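Cycloalternan-forming enzyme (Listeria monocytogenes serovar 1/2a, PDB 5F7U) is a multidomain glycosyl hydrolase family 31 protein, built around a TIM-barrel domain and carrying a family 6 carbohydrate-binding module. Local coordinates at residues Asp404-Tyr409 with Glu469-Asp474; Leu461-Thr466 with Phe501-Leu506. The protein carries 1 engineered substitution. All coordinates share one frame; numbering follows the deposited sequence.

Contact 1. Residues Asp404-Tyr409 with Glu469-Asp474. With GLC (alpha-D-glucopyranose), chain C; GLC (alpha-D-glucopyranose), chain F.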
loop_
_atom_site.group_PDB
_atom_site.type_symbol
_atom_site.label_atom_id
_atom_site.label_comp_id
_atom_site.label_asym_id
_atom_site.label_seq_id
_atom_site.Cartn_x
_atom_site.Cartn_y
_atom_site.Cartn_z
ATOM N N ASP A 404 -25.420 -18.289 8.751
ATOM C CA ASP A 404 -26.432 -18.265 9.810
ATOM C C ASP A 404 -26.318 -17.072 10.778
ATOM O O ASP A 404 -27.189 -16.879 11.629
ATOM C CB ASP A 404 -26.405 -19.609 10.579
ATOM C CG ASP A 404 -25.077 -19.869 11.314
ATOM O OD1 ASP A 404 -24.158 -19.016 11.296
ATOM O OD2 ASP A 404 -24.947 -20.947 11.936
ATOM N N GLU A 405 -25.234 -16.298 10.662
ATOM C CA GLU A 405 -24.960 -15.132 11.543
ATOM C C GLU A 405 -24.873 -15.550 13.020
ATOM O O GLU A 405 -25.160 -14.753 13.930
ATOM C CB GLU A 405 -26.025 -14.026 11.352
ATOM C CG GLU A 405 -26.131 -13.493 9.916
ATOM C CD GLU A 405 -24.939 -12.621 9.528
ATOM O OE1 GLU A 405 -24.281 -12.069 10.431
ATOM O OE2 GLU A 405 -24.661 -12.468 8.314
ATOM N N GLU A 406 -24.481 -16.807 13.239
ATOM C CA GLU A 406 -24.278 -17.343 14.571
ATOM C C GLU A 406 -22.959 -18.086 14.678
ATOM O O GLU A 406 -22.122 -17.723 15.491
ATOM C CB GLU A 406 -25.433 -18.266 14.959
ATOM C CG GLU A 406 -26.784 -17.577 15.094
ATOM C CD GLU A 406 -26.867 -16.571 16.236
ATOM O OE1 GLU A 406 -25.924 -16.433 17.053
ATOM O OE2 GLU A 406 -27.908 -15.874 16.309
ATOM N N THR A 407 -22.793 -19.133 13.870
ATOM C CA THR A 407 -21.553 -19.908 13.846
ATOM C C THR A 407 -20.551 -19.314 12.852
ATOM O O THR A 407 -19.345 -19.499 12.991
ATOM C CB THR A 407 -21.789 -21.370 13.417
ATOM O OG1 THR A 407 -22.227 -21.421 12.049
ATOM C CG2 THR A 407 -22.829 -22.080 14.337
ATOM N N TYR A 408 -21.066 -18.675 11.804
ATOM C CA TYR A 408 -20.257 -18.168 10.687
ATOM C C TYR A 408 -19.506 -19.248 9.898
ATOM O O TYR A 408 -18.550 -18.941 9.187
ATOM C CB TYR A 408 -19.333 -17.009 11.130
ATOM C CG TYR A 408 -20.145 -15.823 11.544
ATOM C CD1 TYR A 408 -20.640 -14.936 10.580
ATOM C CD2 TYR A 408 -20.474 -15.619 12.883
ATOM C CE1 TYR A 408 -21.435 -13.871 10.941
ATOM C CE2 TYR A 408 -21.277 -14.551 13.267
ATOM C CZ TYR A 408 -21.744 -13.682 12.282
ATOM O OH TYR A 408 -22.548 -12.624 12.652
ATOM N N TYR A 409 -19.923 -20.511 10.032
ATOM C CA TYR A 409 -19.432 -21.533 9.116
ATOM C C TYR A 409 -20.548 -22.367 8.475
ATOM O O TYR A 409 -20.264 -23.289 7.707
ATOM C CB TYR A 409 -18.324 -22.399 9.750
ATOM C CG TYR A 409 -18.753 -23.216 10.943
ATOM C CD1 TYR A 409 -19.406 -24.433 10.770
ATOM C CD2 TYR A 409 -18.472 -22.785 12.249
ATOM C CE1 TYR A 409 -19.811 -25.186 11.865
ATOM C CE2 TYR A 409 -18.863 -23.539 13.355
ATOM C CZ TYR A 409 -19.528 -24.736 13.151
ATOM O OH TYR A 409 -19.917 -25.522 14.220
ATOM N N GLU A 469 -28.180 -23.457 19.478
ATOM C CA GLU A 469 -27.616 -24.770 19.822
ATOM C C GLU A 469 -26.168 -25.014 19.373
ATOM O O GLU A 469 -25.299 -25.300 20.212
ATOM C CB GLU A 469 -28.533 -25.890 19.332
ATOM C CG GLU A 469 -28.155 -27.264 19.855
ATOM C CD GLU A 469 -29.115 -28.360 19.406
ATOM O OE1 GLU A 469 -29.911 -28.152 18.461
ATOM O OE2 GLU A 469 -29.052 -29.457 19.989
ATOM N N GLN A 470 -25.908 -24.891 18.067
ATOM C CA GLN A 470 -24.572 -25.178 17.530
ATOM C C GLN A 470 -23.496 -24.269 18.094
ATOM O O GLN A 470 -22.405 -24.730 18.413
ATOM C CB GLN A 470 -24.545 -25.146 15.993
ATOM C CG GLN A 470 -23.277 -25.763 15.389
ATOM C CD GLN A 470 -23.066 -27.198 15.850
ATOM O OE1 GLN A 470 -23.977 -28.006 15.789
ATOM N NE2 GLN A 470 -21.867 -27.511 16.321
ATOM N N ARG A 471 -23.827 -22.984 18.212
ATOM C CA ARG A 471 -22.913 -21.980 18.727
ATOM C C ARG A 471 -22.610 -22.286 20.201
ATOM O O ARG A 471 -21.449 -22.238 20.612
ATOM C CB ARG A 471 -23.540 -20.597 18.550
ATOM C CG ARG A 471 -22.578 -19.422 18.527
ATOM C CD ARG A 471 -23.420 -18.143 18.603
ATOM N NE ARG A 471 -23.698 -17.789 20.000
ATOM C CZ ARG A 471 -24.826 -17.269 20.474
ATOM N NH1 ARG A 471 -24.900 -16.997 21.767
ATOM N NH2 ARG A 471 -25.879 -17.015 19.693
ATOM N N ASP A 472 -23.649 -22.628 20.969
ATOM C CA ASP A 472 -23.504 -23.009 22.385
ATOM C C ASP A 472 -22.608 -24.249 22.553
ATOM O O ASP A 472 -21.687 -24.241 23.373
ATOM C CB ASP A 472 -24.884 -23.181 23.052
ATOM C CG ASP A 472 -25.652 -21.867 23.155
ATOM O OD1 ASP A 472 -25.003 -20.792 23.274
ATOM O OD2 ASP A 472 -26.902 -21.887 23.097
ATOM N N ASN A 473 -22.850 -25.277 21.739
ATOM C CA ASN A 473 -21.998 -26.476 21.707
ATOM C C ASN A 473 -20.521 -26.149 21.437
ATOM O O ASN A 473 -19.628 -26.595 22.172
ATOM C CB ASN A 473 -22.508 -27.480 20.660
ATOM C CG ASN A 473 -23.836 -28.130 21.029
ATOM O OD1 ASN A 473 -24.356 -27.977 22.134
ATOM N ND2 ASN A 473 -24.398 -28.865 20.076
ATOM N N ASP A 474 -20.278 -25.352 20.388
ATOM C CA ASP A 474 -18.930 -24.958 20.012
ATOM C C ASP A 474 -18.229 -24.170 21.111
ATOM O O ASP A 474 -17.043 -24.384 21.361
ATOM C CB ASP A 474 -18.950 -24.137 18.719
ATOM C CG ASP A 474 -19.314 -24.966 17.493
ATOM O OD1 ASP A 474 -19.481 -26.203 17.593
ATOM O OD2 ASP A 474 -19.424 -24.373 16.401
HETATM C C1 GLC C . -30.521 -25.374 12.785
HETATM C C2 GLC C . -30.659 -26.868 13.118
HETATM C C3 GLC C . -31.160 -27.082 14.549
HETATM C C4 GLC C . -30.307 -26.318 15.559
HETATM C C5 GLC C . -30.176 -24.838 15.168
HETATM C C6 GLC C . -29.167 -24.117 16.050
HETATM O O2 GLC C . -31.546 -27.502 12.194
HETATM O O3 GLC C . -31.122 -28.477 14.870
HETATM O O4 GLC C . -30.889 -26.417 16.859
HETATM O O5 GLC C . -29.745 -24.709 13.800
HETATM O O6 GLC C . -27.875 -24.717 15.880
HETATM C C1 GLC F . -21.837 -6.743 8.450
HETATM C C2 GLC F . -22.474 -6.600 9.839
HETATM C C3 GLC F . -22.260 -7.862 10.685
HETATM C C4 GLC F . -22.698 -9.116 9.929
HETATM C C5 GLC F . -21.936 -9.164 8.596
HETATM C C6 GLC F . -22.205 -10.404 7.753
HETATM O O2 GLC F . -21.889 -5.495 10.533
HETATM O O3 GLC F . -22.979 -7.758 11.919
HETATM O O4 GLC F . -22.413 -10.270 10.730
HETATM O O5 GLC F . -22.237 -7.980 7.830
HETATM O O6 GLC F . -23.545 -10.342 7.254
#
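Glu406 and Arg471 form the salt bridge of this loop-to-helix contact: NH2 of Arg471 gives Glu406 OE1 a bent bond of 2.7 Å (N-H...O 143°), arriving from above the carboxylate plane. Bends at chi2 of Glu406 (-66°) and chi3 of Arg471 (87°) bring these two atoms together; CD of Arg471 packs 3.4 Å from Glu406 O. Both charges have further partners: Lys462 NZ on Glu406 OE1, and the Thr466 carbonyl on Arg471 NH1. The second polar link is uncharged on one side. Tyr409 OH donates to the syn lone pair of Asp474 OD2 at 2.5 Å, with ring and carboxylate nearly coplanar. OD1 of Asp474 accepts from Gln470 NE2 at 3.0 Å, while Gln470 OE1 turns to Lys419 N. Apolar contact is slight, Thr407 CG2 resting 3.9 Å from Gln470 CG. Asp404 OD1 folds the loop, accepting from Glu406 N (an Asx turn), Thr407 N (an Asx motif) and Tyr408 N. Each segment also holds a sugar: Glu405 OE1 accepts from the O4 hydroxyl of the chain F glucose at 2.6 Å, Glu469 OE1 from O4 of the chain C glucose at 2.6 Å. Charged and hydroxyl bonds thus tie together two segments serving separate glycan pockets.

Contact 2. Residues Leu461-Thr466 with Phe501-Leu506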
loop_
_atom_site.group_PDB
_atom_site.type_symbol
_atom_site.label_atom_id
_atom_site.label_comp_id
_atom_site.label_asym_id
_atom_site.label_seq_id
_atom_site.Cartn_x
_atom_site.Cartn_y
_atom_site.Cartn_z
ATOM N N LEU A 461 -15.689 -16.260 18.196
ATOM C CA LEU A 461 -16.928 -17.006 18.332
ATOM C C LEU A 461 -17.943 -16.077 18.988
ATOM O O LEU A 461 -17.741 -15.624 20.123
ATOM C CB LEU A 461 -16.724 -18.271 19.163
ATOM C CG LEU A 461 -17.965 -19.155 19.334
ATOM C CD1 LEU A 461 -17.593 -20.607 19.069
ATOM C CD2 LEU A 461 -18.582 -18.993 20.711
ATOM N N LYS A 462 -19.016 -15.793 18.252
ATOM C CA LYS A 462 -20.019 -14.826 18.668
ATOM C C LYS A 462 -20.739 -15.324 19.907
ATOM O O LYS A 462 -21.114 -16.490 19.978
ATOM C CB LYS A 462 -21.001 -14.568 17.525
ATOM C CG LYS A 462 -22.220 -13.762 17.938
ATOM C CD LYS A 462 -23.379 -14.014 17.000
ATOM C CE LYS A 462 -24.675 -13.563 17.643
ATOM N NZ LYS A 462 -25.741 -13.512 16.611
ATOM N N ASP A 463 -20.909 -14.446 20.898
ATOM C CA ASP A 463 -21.740 -14.778 22.055
ATOM C C ASP A 463 -22.479 -13.535 22.530
ATOM O O ASP A 463 -21.935 -12.735 23.291
ATOM C CB ASP A 463 -20.919 -15.407 23.192
ATOM C CG ASP A 463 -21.780 -15.866 24.372
ATOM O OD1 ASP A 463 -23.019 -15.685 24.354
ATOM O OD2 ASP A 463 -21.211 -16.406 25.343
ATOM N N ASP A 464 -23.722 -13.392 22.085
ATOM C CA ASP A 464 -24.548 -12.257 22.510
ATOM C C ASP A 464 -25.602 -12.637 23.555
ATOM O O ASP A 464 -26.597 -11.929 23.735
ATOM C CB ASP A 464 -25.192 -11.604 21.293
ATOM C CG ASP A 464 -26.179 -12.514 20.590
ATOM O OD1 ASP A 464 -26.237 -13.731 20.885
ATOM O OD2 ASP A 464 -26.904 -12.001 19.720
ATOM N N GLY A 465 -25.387 -13.766 24.224
ATOM C CA GLY A 465 -26.289 -14.218 25.275
ATOM C C GLY A 465 -27.569 -14.878 24.803
ATOM O O GLY A 465 -28.310 -15.393 25.628
ATOM N N THR A 466 -27.841 -14.864 23.497
ATOM C CA THR A 466 -28.967 -15.625 22.928
ATOM C C THR A 466 -28.643 -17.127 22.890
ATOM O O THR A 466 -27.465 -17.517 22.825
ATOM C CB THR A 466 -29.363 -15.153 21.506
ATOM O OG1 THR A 466 -28.244 -15.273 20.616
ATOM C CG2 THR A 466 -29.853 -13.694 21.505
ATOM N N PHE A 501 -18.517 -7.265 18.169
ATOM C CA PHE A 501 -18.526 -8.642 18.698
ATOM C C PHE A 501 -18.163 -8.727 20.200
ATOM O O PHE A 501 -17.663 -9.749 20.677
ATOM C CB PHE A 501 -17.674 -9.605 17.837
ATOM C CG PHE A 501 -18.337 -10.037 16.555
ATOM C CD1 PHE A 501 -19.222 -11.122 16.540
ATOM C CD2 PHE A 501 -18.061 -9.370 15.352
ATOM C CE1 PHE A 501 -19.827 -11.533 15.348
ATOM C CE2 PHE A 501 -18.667 -9.771 14.157
ATOM C CZ PHE A 501 -19.550 -10.856 14.158
ATOM N N GLY A 502 -18.467 -7.655 20.943
ATOM C CA GLY A 502 -18.387 -7.643 22.403
ATOM C C GLY A 502 -18.981 -8.894 23.028
ATOM O O GLY A 502 -20.017 -9.395 22.565
ATOM N N ASN A 503 -18.297 -9.397 24.052
ATOM C CA ASN A 503 -18.611 -10.649 24.763
ATOM C C ASN A 503 -18.261 -11.932 23.984
ATOM O O ASN A 503 -18.354 -13.031 24.531
ATOM C CB ASN A 503 -20.065 -10.696 25.278
ATOM C CG ASN A 503 -20.282 -11.791 26.303
ATOM O OD1 ASN A 503 -19.646 -11.808 27.365
ATOM N ND2 ASN A 503 -21.175 -12.731 25.988
ATOM N N GLY A 504 -17.858 -11.783 22.728
ATOM C CA GLY A 504 -17.427 -12.931 21.925
ATOM C C GLY A 504 -16.076 -13.451 22.396
ATOM O O GLY A 504 -15.275 -12.703 22.967
ATOM N N ILE A 505 -15.806 -14.719 22.106
ATOM C CA ILE A 505 -14.571 -15.350 22.526
ATOM C C ILE A 505 -13.620 -15.445 21.330
ATOM O O ILE A 505 -13.928 -16.091 20.321
ATOM C CB ILE A 505 -14.851 -16.742 23.156
ATOM C CG1 ILE A 505 -15.801 -16.600 24.358
ATOM C CG2 ILE A 505 -13.556 -17.415 23.588
ATOM C CD1 ILE A 505 -16.343 -17.918 24.888
ATOM N N LEU A 506 -12.466 -14.793 21.430
ATOM C CA LEU A 506 -11.464 -14.904 20.366
ATOM C C LEU A 506 -10.834 -16.288 20.311
ATOM O O LEU A 506 -10.558 -16.887 21.347
ATOM C CB LEU A 506 -10.341 -13.889 20.559
ATOM C CG LEU A 506 -10.600 -12.412 20.333
ATOM C CD1 LEU A 506 -9.241 -11.719 20.389
ATOM C CD2 LEU A 506 -11.236 -12.188 18.956
HETATM O O HOH W 1 -20.282 -11.680 20.393
#
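Asn503 lies across the backbone of Asp463, and its amide NH2 bonds the Asp463 carbonyl. With chi1 near -165°, CG stands opposite the backbone N and the amide extends over the facing loop. CB lies 3.4 Å from Asp463 O, CG follows at 3.6 Å from that oxygen, and ND2 at the tip donates to Asp463 O at 2.8 Å. This bond is fairly straight (N-H...O 158°) and keeps to the plane of the amide, yet it reaches the carbonyl from above its own plane. ND2 also passes close to the Asp463 carboxylate, whose plane is turned 54° from the amide; OD2 of that acid forms a salt bridge with Arg494, which also bonds Asn503 O, and OD1 closes an Asx turn on Gly465 N.

A single antiparallel bridge joins the backbones. Leu461 and Ile505 are a hydrogen-bonded pair, with Leu461 N to Ile505 O at 2.8 Å and Ile505 N to Leu461 O at 2.9 Å; their side chains share a face and pack on helix 469-481. Phe501 to Gly504 form a type II turn that leads into this bridge, with Gly504 CA drawn in against Leu461 O. One water links Asp463 N, from which it accepts at 2.9 Å, to Gly502 O, to which it donates. Lys462 meets Phe501 through its aliphatic root: CB lies in the ring plane, 3.9 Å from CE1, and the extended chain then leaves to carry its ammonium to Glu406.

Backbone groups of Leu461, Asp463, Gly502 and Ile505 are therefore paired by strand bonds, an amide and a water in this long-range pairing of strands 460-461 and 505-506, to which Leu461 and Ile505 add apolar packing on the helix.

In the fold
Contacts 1 and 2 lie side by side in the TIM-barrel domain, their centres 11 Å apart and their segments alternating along the chain. Direct touches join them: Glu406 OE1 with Lys462 NZ at 3.0 Å, a salt bridge; Arg471 NH1 with Thr466 O at 2.8 Å, a probable hydrogen bond; and Tyr408 OH against Phe501 CZ at 3.8 Å. Residues 404-409 follow barrel strand 396-399; 461-466 begin at the end of strand 460-461, just after barrel strand 452-457. The chain F glucose pocket is the common neighbour: Glu405 of contact 1 binds the sugar, and the Phe501 side chain of contact 2 comes within about 5 Å of a bound glucose. The chain C glucose is bonded by Glu469 and Gln470 at the start of helix 469-481.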